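Side-chain contacts in Ulp1-like SUMO protease (Chaetomium thermophilum, PDB 6DG4), which is the catalytic domain of a larger cysteine protease of the C48 family, which probably cleaves SUMO from its precursors and conjugates: residues 28-31 and 32-35; 45-49 and 50-54; 228-231 and 232-236. All coordinates share one frame; numbering follows the deposited sequence. Where two conformers were deposited one is given.

Contact 1: 28-31 and 32-35; sequences NANP and ATEL
N30 and T33 meet across a type I beta turn that runs from N30 to T33. P31 and A32 are its two middle residues. The turn is combined with an Asx turn, because the side chain of N30 also takes part. It lies on the surface, in the loop between helix 17-27 and strand 36-37.

N30 holds the turn with two different carbonyls. Its backbone O accepts the N-H of T33 at 3.0 Å from T33 N. Its side-chain OD1 accepts the N-H of A32, also at 3.0 Å from A32 N. That donor is tilted only 20° from the amide carbonyl plane. CG of N30 is anti to the backbone N (chi1 -177°), which carries the amide over the turn to A32 N. OD1 of N30 then lies 3.6 Å from CB of A32.

The side chains of N30 and T33 cross at about a right angle. OG1 of T33 sits beside its own backbone N and turns back to N30, 3.3 Å from its CB. This is a packing contact between a hydroxyl and a methylene.

Flanking the turn, A29 and L35 point at each other. One methyl branch of the leucine reaches the alanine, with CD2 of L35 3.8 Å from CB of A29. L35 is also tied by backbone bonds to L44, next to the small hairpin of strands 36-37 and 43-44. A water closes the mouth of the turn: it donates one hydrogen to N30 O and the other to T33 O, 2.7 Å from each.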
loop_
_atom_site.group_PDB
_atom_site.type_symbol
_atom_site.label_atom_id
_atom_site.label_comp_id
_atom_site.label_asym_id
_atom_site.label_seq_id
_atom_site.Cartn_x
_atom_site.Cartn_y
_atom_site.Cartn_z
ATOM N N ASN A 28 -18.118 -12.781 -12.398
ATOM C CA ASN A 28 -19.001 -13.335 -13.420
ATOM C C ASN A 28 -19.745 -12.240 -14.178
ATOM O O ASN A 28 -20.771 -12.510 -14.814
ATOM C CB ASN A 28 -20.001 -14.304 -12.785
ATOM C CG ASN A 28 -19.348 -15.573 -12.299
ATOM O OD1 ASN A 28 -18.778 -16.331 -13.081
ATOM N ND2 ASN A 28 -19.448 -15.828 -11.009
ATOM N N ALA A 29 -19.231 -11.015 -14.142
ATOM C CA ALA A 29 -19.971 -9.871 -14.629
ATOM C C ALA A 29 -19.944 -9.797 -16.150
ATOM O O ALA A 29 -19.128 -10.430 -16.828
ATOM C CB ALA A 29 -19.369 -8.575 -14.081
ATOM N N ASN A 30 -20.869 -9.014 -16.680
ATOM C CA ASN A 30 -20.739 -8.509 -18.033
ATOM C C ASN A 30 -19.327 -7.957 -18.192
ATOM O O ASN A 30 -18.941 -7.051 -17.444
ATOM C CB ASN A 30 -21.770 -7.395 -18.184
ATOM C CG ASN A 30 -21.809 -6.812 -19.578
ATOM O OD1 ASN A 30 -20.775 -6.648 -20.233
ATOM N ND2 ASN A 30 -23.014 -6.485 -20.042
ATOM N N PRO A 31 -18.520 -8.488 -19.119
ATOM C CA PRO A 31 -17.103 -8.087 -19.169
ATOM C C PRO A 31 -16.875 -6.625 -19.485
ATOM O O PRO A 31 -15.760 -6.135 -19.263
ATOM C CB PRO A 31 -16.500 -8.982 -20.263
ATOM C CG PRO A 31 -17.507 -10.017 -20.560
ATOM C CD PRO A 31 -18.850 -9.508 -20.128
ATOM N N ALA A 32 -17.884 -5.919 -20.000
ATOM C CA ALA A 32 -17.763 -4.506 -20.325
ATOM C C ALA A 32 -18.201 -3.580 -19.197
ATOM O O ALA A 32 -17.918 -2.377 -19.265
ATOM C CB ALA A 32 -18.588 -4.187 -21.575
ATOM N N THR A 33 -18.879 -4.093 -18.172
ATOM C CA THR A 33 -19.326 -3.232 -17.087
ATOM C C THR A 33 -18.118 -2.659 -16.366
ATOM O O THR A 33 -17.221 -3.400 -15.951
ATOM C CB THR A 33 -20.169 -4.025 -16.086
ATOM O OG1 THR A 33 -21.386 -4.445 -16.705
ATOM C CG2 THR A 33 -20.501 -3.177 -14.856
ATOM N N GLU A 34 -18.103 -1.342 -16.203
ATOM C CA GLU A 34 -17.129 -0.705 -15.324
ATOM C C GLU A 34 -17.589 -0.938 -13.892
ATOM O O GLU A 34 -18.462 -0.227 -13.383
ATOM C CB GLU A 34 -17.021 0.782 -15.619
ATOM C CG GLU A 34 -15.967 1.444 -14.761
ATOM C CD GLU A 34 -15.906 2.938 -14.942
ATOM O OE1 GLU A 34 -15.472 3.384 -16.023
ATOM O OE2 GLU A 34 -16.289 3.664 -13.996
ATOM N N LEU A 35 -16.995 -1.938 -13.236
ATOM C CA LEU A 35 -17.435 -2.358 -11.915
ATOM C C LEU A 35 -17.002 -1.391 -10.822
ATOM O O LEU A 35 -17.626 -1.343 -9.756
ATOM C CB LEU A 35 -16.850 -3.734 -11.600
ATOM C CG LEU A 35 -17.252 -4.852 -12.551
ATOM C CD1 LEU A 35 -16.388 -6.066 -12.320
ATOM C CD2 LEU A 35 -18.717 -5.212 -12.377
HETATM O O HOH W 1 -16.878 -6.038 -16.033
#

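Contact 2: 45-49 and 50-54. With GOL (glycerol), chain D.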
loop_
_atom_site.group_PDB
_atom_site.type_symbol
_atom_site.label_atom_id
_atom_site.label_comp_id
_atom_site.label_asym_id
_atom_site.label_seq_id
_atom_site.Cartn_x
_atom_site.Cartn_y
_atom_site.Cartn_z
ATOM N N VAL A 45 -12.691 -3.783 -14.355
ATOM C CA VAL A 45 -13.663 -4.598 -15.055
ATOM C C VAL A 45 -13.500 -6.042 -14.596
ATOM O O VAL A 45 -12.633 -6.361 -13.784
ATOM C CB VAL A 45 -13.535 -4.482 -16.588
ATOM C CG1 VAL A 45 -13.846 -3.075 -17.045
ATOM C CG2 VAL A 45 -12.136 -4.894 -17.040
ATOM N N ARG A 46 -14.352 -6.913 -15.136
ATOM C CA ARG A 46 -14.345 -8.316 -14.742
ATOM C C ARG A 46 -12.934 -8.888 -14.710
ATOM O O ARG A 46 -12.559 -9.580 -13.760
ATOM C CB ARG A 46 -15.224 -9.116 -15.703
ATOM C CG ARG A 46 -15.128 -10.621 -15.527
ATOM C CD ARG A 46 -16.063 -11.339 -16.480
ATOM N NE ARG A 46 -15.916 -12.784 -16.383
ATOM C CZ ARG A 46 -16.901 -13.655 -16.570
ATOM N NH1 ARG A 46 -18.126 -13.237 -16.865
ATOM N NH2 ARG A 46 -16.654 -14.951 -16.446
ATOM N N ARG A 47 -12.140 -8.626 -15.746
ATOM C CA ARG A 47 -10.815 -9.233 -15.825
ATOM C C ARG A 47 -9.966 -8.921 -14.597
ATOM O O ARG A 47 -9.226 -9.786 -14.110
ATOM C CB ARG A 47 -10.112 -8.749 -17.083
ATOM C CG ARG A 47 -8.757 -9.341 -17.276
ATOM C CD ARG A 47 -8.200 -8.861 -18.587
ATOM N NE ARG A 47 -6.898 -9.435 -18.869
ATOM C CZ ARG A 47 -5.762 -8.961 -18.382
ATOM N NH1 ARG A 47 -5.783 -7.909 -17.579
ATOM N NH2 ARG A 47 -4.611 -9.537 -18.698
ATOM N N ASP A 48 -10.037 -7.690 -14.090
ATOM C CA ASP A 48 -9.231 -7.334 -12.926
ATOM C C ASP A 48 -9.555 -8.229 -11.736
ATOM O O ASP A 48 -8.657 -8.633 -10.988
ATOM C CB ASP A 48 -9.457 -5.866 -12.575
ATOM C CG ASP A 48 -9.007 -4.932 -13.677
ATOM O OD1 ASP A 48 -7.787 -4.793 -13.887
ATOM O OD2 ASP A 48 -9.874 -4.348 -14.349
ATOM N N PHE A 49 -10.835 -8.549 -11.549
ATOM C CA PHE A 49 -11.262 -9.370 -10.423
ATOM C C PHE A 49 -11.063 -10.851 -10.713
ATOM O O PHE A 49 -10.476 -11.578 -9.902
ATOM C CB PHE A 49 -12.736 -9.068 -10.119
ATOM C CG PHE A 49 -12.961 -7.674 -9.600
ATOM C CD1 PHE A 49 -12.888 -7.410 -8.243
ATOM C CD2 PHE A 49 -13.208 -6.624 -10.469
ATOM C CE1 PHE A 49 -13.074 -6.134 -7.762
ATOM C CE2 PHE A 49 -13.383 -5.343 -9.991
ATOM C CZ PHE A 49 -13.316 -5.100 -8.637
ATOM N N GLU A 50 -11.536 -11.309 -11.874
ATOM C CA GLU A 50 -11.566 -12.737 -12.161
ATOM C C GLU A 50 -10.170 -13.301 -12.383
ATOM O O GLU A 50 -9.887 -14.437 -11.991
ATOM C CB GLU A 50 -12.431 -12.988 -13.394
ATOM C CG GLU A 50 -12.552 -14.443 -13.773
ATOM C CD GLU A 50 -13.466 -14.651 -14.945
ATOM O OE1 GLU A 50 -13.405 -13.838 -15.898
ATOM O OE2 GLU A 50 -14.253 -15.620 -14.904
ATOM N N GLU A 51 -9.287 -12.537 -13.024
ATOM C CA GLU A 51 -7.982 -13.055 -13.397
ATOM C C GLU A 51 -6.831 -12.457 -12.609
ATOM O O GLU A 51 -5.794 -13.115 -12.478
ATOM C CB GLU A 51 -7.726 -12.820 -14.895
ATOM C CG GLU A 51 -8.728 -13.537 -15.795
ATOM C CD GLU A 51 -8.456 -13.316 -17.263
ATOM O OE1 GLU A 51 -7.320 -13.569 -17.699
ATOM O OE2 GLU A 51 -9.375 -12.880 -17.984
ATOM N N LYS A 52 -6.998 -11.253 -12.054
ATOM C CA LYS A 52 -5.885 -10.508 -11.477
ATOM C C LYS A 52 -6.072 -10.196 -9.994
ATOM O O LYS A 52 -5.355 -9.351 -9.449
ATOM C CB LYS A 52 -5.637 -9.226 -12.276
ATOM C CG LYS A 52 -5.447 -9.451 -13.776
ATOM C CD LYS A 52 -4.223 -10.315 -14.070
ATOM C CE LYS A 52 -4.044 -10.546 -15.568
ATOM N NZ LYS A 52 -2.806 -11.307 -15.871
ATOM N N LEU A 53 -6.992 -10.882 -9.314
ATOM C CA LEU A 53 -7.184 -10.661 -7.885
ATOM C C LEU A 53 -7.756 -11.879 -7.171
ATOM O O LEU A 53 -7.149 -12.389 -6.223
ATOM C CB LEU A 53 -8.080 -9.440 -7.644
ATOM C CG LEU A 53 -8.443 -9.143 -6.185
ATOM C CD1 LEU A 53 -7.233 -9.053 -5.263
ATOM C CD2 LEU A 53 -9.240 -7.846 -6.113
ATOM N N LEU A 54 -8.914 -12.358 -7.604
ATOM C CA LEU A 54 -9.662 -13.300 -6.783
ATOM C C LEU A 54 -9.102 -14.717 -6.707
ATOM O O LEU A 54 -9.162 -15.323 -5.631
ATOM C CB LEU A 54 -11.129 -13.344 -7.220
ATOM C CG LEU A 54 -11.913 -12.092 -6.837
ATOM C CD1 LEU A 54 -13.271 -12.102 -7.526
ATOM C CD2 LEU A 54 -12.060 -11.984 -5.324
HETATM C C1 GOL D . -2.034 -7.694 -17.626
HETATM O O1 GOL D . -1.981 -8.953 -17.031
HETATM C C2 GOL D . -1.987 -6.668 -16.496
HETATM O O2 GOL D . -1.038 -6.976 -15.540
HETATM C C3 GOL D . -3.370 -6.656 -15.941
HETATM O O3 GOL D . -4.090 -5.698 -16.654
#
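R46 and E50, one helical turn apart, form a salt bridge. The arginine grips side-on, with one nitrogen for each carboxylate oxygen. NE of R46 is 2.8 Å from OE1 of E50, and NH2 of R46 is 2.9 Å from OE2 of E50. OE1 lies in the guanidinium plane, yet NE meets it from above the carboxylate plane. NH2 comes to OE2 on its syn side. The two planes are 52° apart, so the pair is twisted rather than flat. Their i, i+4 spacing puts them on one side of the helix; the extended chains, CG anti to the backbone N (chi1 171° in R46), bring the ends together.

The backbone bonds belong to the short helix 46-50 and its end. E50 N binds R46 O, and E51 N binds R47 O. L54 N then reaches back five residues to F49 O, at 2.9 Å, as the chain leaves the helix. At the other end V45 is the N-cap. The N3 side chain, OD2 of D48, accepts its N-H on the anti lone pair. OD1 of D48 is held by N61 and N63.

Apolar contacts lie on the buried side. CD2 of L53 touches CD1 of the F49 ring at 4.2 Å, and CD1 of L54 rests 4.0 Å from CB of F49. All three side chains also pack on A236 of helix 228-241.

Charged contacts occupy the outer side. In one of its two conformers, K52 lays CE over one face of the R47 guanidinium, 3.3 Å from NH2. R47 NH2 donates to O1 of a glycerol, probably from the crystallisation liquor, at 3.2 Å. In that same conformer K52 NZ also hydrogen-bonds glycerol O1.

Contact 3: 228-231 and 232-236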
loop_
_atom_site.group_PDB
_atom_site.type_symbol
_atom_site.label_atom_id
_atom_site.label_comp_id
_atom_site.label_asym_id
_atom_site.label_seq_id
_atom_site.Cartn_x
_atom_site.Cartn_y
_atom_site.Cartn_z
ATOM N N LEU A 228 -4.563 -15.288 3.073
ATOM C CA LEU A 228 -4.553 -14.398 1.922
ATOM C C LEU A 228 -5.595 -14.718 0.855
ATOM O O LEU A 228 -6.059 -13.784 0.195
ATOM C CB LEU A 228 -3.144 -14.286 1.336
ATOM C CG LEU A 228 -2.134 -13.678 2.313
ATOM C CD1 LEU A 228 -0.802 -13.492 1.634
ATOM C CD2 LEU A 228 -2.607 -12.357 2.920
ATOM N N PRO A 229 -6.028 -15.968 0.656
ATOM C CA PRO A 229 -7.167 -16.167 -0.263
ATOM C C PRO A 229 -8.394 -15.379 0.158
ATOM O O PRO A 229 -9.068 -14.761 -0.678
ATOM C CB PRO A 229 -7.383 -17.683 -0.226
ATOM C CG PRO A 229 -6.001 -18.226 0.023
ATOM C CD PRO A 229 -5.396 -17.255 1.016
ATOM N N LEU A 230 -8.680 -15.350 1.455
ATOM C CA LEU A 230 -9.778 -14.529 1.946
ATOM C C LEU A 230 -9.475 -13.043 1.783
ATOM O O LEU A 230 -10.361 -12.260 1.424
ATOM C CB LEU A 230 -10.034 -14.880 3.405
ATOM C CG LEU A 230 -10.966 -13.966 4.181
ATOM C CD1 LEU A 230 -12.333 -13.894 3.520
ATOM C CD2 LEU A 230 -11.050 -14.489 5.615
ATOM N N GLN A 231 -8.236 -12.632 2.040
ATOM C CA GLN A 231 -7.888 -11.225 1.882
ATOM C C GLN A 231 -8.102 -10.751 0.451
ATOM O O GLN A 231 -8.469 -9.591 0.237
ATOM C CB GLN A 231 -6.442 -11.010 2.313
ATOM C CG GLN A 231 -5.951 -9.570 2.260
ATOM C CD GLN A 231 -6.552 -8.657 3.303
ATOM O OE1 GLN A 231 -7.701 -8.812 3.721
ATOM N NE2 GLN A 231 -5.767 -7.669 3.716
ATOM N N ARG A 232 -7.894 -11.621 -0.542
ATOM C CA ARG A 232 -8.198 -11.240 -1.918
ATOM C C ARG A 232 -9.669 -10.875 -2.073
ATOM O O ARG A 232 -10.006 -9.910 -2.766
ATOM C CB ARG A 232 -7.830 -12.369 -2.878
ATOM C CG ARG A 232 -6.344 -12.632 -2.963
ATOM C CD ARG A 232 -6.082 -14.003 -3.566
ATOM N NE ARG A 232 -4.652 -14.283 -3.633
ATOM C CZ ARG A 232 -3.876 -13.977 -4.668
ATOM N NH1 ARG A 232 -4.386 -13.374 -5.731
ATOM N NH2 ARG A 232 -2.579 -14.252 -4.625
ATOM N N GLN A 233 -10.561 -11.660 -1.458
ATOM C CA GLN A 233 -11.985 -11.358 -1.521
ATOM C C GLN A 233 -12.294 -10.041 -0.827
ATOM O O GLN A 233 -13.133 -9.264 -1.299
ATOM C CB GLN A 233 -12.795 -12.457 -0.842
ATOM C CG GLN A 233 -12.761 -13.782 -1.502
ATOM C CD GLN A 233 -13.738 -14.723 -0.828
ATOM O OE1 GLN A 233 -14.722 -15.169 -1.422
ATOM N NE2 GLN A 233 -13.487 -15.001 0.435
ATOM N N ARG A 234 -11.643 -9.787 0.312
ATOM C CA ARG A 234 -11.878 -8.547 1.039
ATOM C C ARG A 234 -11.388 -7.344 0.247
ATOM O O ARG A 234 -12.061 -6.308 0.206
ATOM C CB ARG A 234 -11.198 -8.611 2.406
ATOM C CG ARG A 234 -11.777 -9.697 3.320
ATOM C CD ARG A 234 -11.201 -9.628 4.739
ATOM N NE ARG A 234 -11.499 -8.322 5.309
ATOM C CZ ARG A 234 -12.686 -7.949 5.781
ATOM N NH1 ARG A 234 -13.717 -8.788 5.812
ATOM N NH2 ARG A 234 -12.845 -6.715 6.217
ATOM N N ILE A 235 -10.216 -7.459 -0.385
ATOM C CA ILE A 235 -9.720 -6.381 -1.236
ATOM C C ILE A 235 -10.699 -6.120 -2.368
ATOM O O ILE A 235 -11.004 -4.967 -2.697
ATOM C CB ILE A 235 -8.315 -6.722 -1.764
ATOM C CG1 ILE A 235 -7.294 -6.707 -0.624
ATOM C CG2 ILE A 235 -7.893 -5.743 -2.868
ATOM C CD1 ILE A 235 -6.008 -7.437 -0.974
ATOM N N ALA A 236 -11.214 -7.188 -2.983
ATOM C CA ALA A 236 -12.196 -7.030 -4.050
ATOM C C ALA A 236 -13.421 -6.270 -3.554
ATOM O O ALA A 236 -13.914 -5.355 -4.224
ATOM C CB ALA A 236 -12.602 -8.400 -4.594
HETATM O O HOH W 2 -8.851 -7.167 5.678
HETATM O O HOH W 3 -9.009 -6.558 4.005
#
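Q231 and I235 make the closely packed side of this helical turn in helix 228-241. Their side chains cross at about a right angle, with CG of Q231 3.9 Å from CD1 of I235. CG1 of I235 also lies over the backbone, 3.2 Å from Q231 O. That carbonyl is already bound by I235 N at 2.8 Å, a regular helical bond. R232 is buried as well. Its extended chain passes L228 O, with CG at 3.4 Å, and its guanidinium goes on to D201 and A58 O.

The other side is looser. L230 and Q233 also cross at about a right angle, and CD1 of L230 comes to 3.5 Å from NE2 of Q233. This is packing only.

Q231 and R234 touch, but their polar link runs through water. Q231 bends at chi2 (70°), which brings OE1 back beside the R234 chain. OE1 lies 3.7 Å from CD of R234, at the edge of the guanidinium, and the amide is nearly coplanar with that group. A water, modelled at two mutually exclusive sites, links OE1 of Q231 to NE of R234; from one site the bond to NE is weak. NE2 of Q231 hydrogen-bonds OG1 of T208, and NH1 of R234 hydrogen-bonds T13 O.

Both polar atoms of the Q231 amide therefore have partners, consistent with a buried glutamine whose hydrogen-bonding needs are met.

In the fold
The three contacts follow one another along the chain and join in space through contact 2. Contacts 1 and 2 have centres about 10 Å apart. A29 O and R46 NH1, 3.0 Å apart, probably form a hydrogen bond, which joins the loop just before the turn to the arginine of the salt bridge. Contacts 2 and 3 have centres about 12 Å apart. L53 O lies 3.0 Å from R232 NH1, and L53 CD2 packs 3.7 Å from A236 CA. Contacts 1 and 3 do not touch; their nearest atoms are about 8 Å apart. R232 forms a salt bridge with D201, next to the start of helix 202-215, where the catalytic cysteine of C48 proteases probably lies.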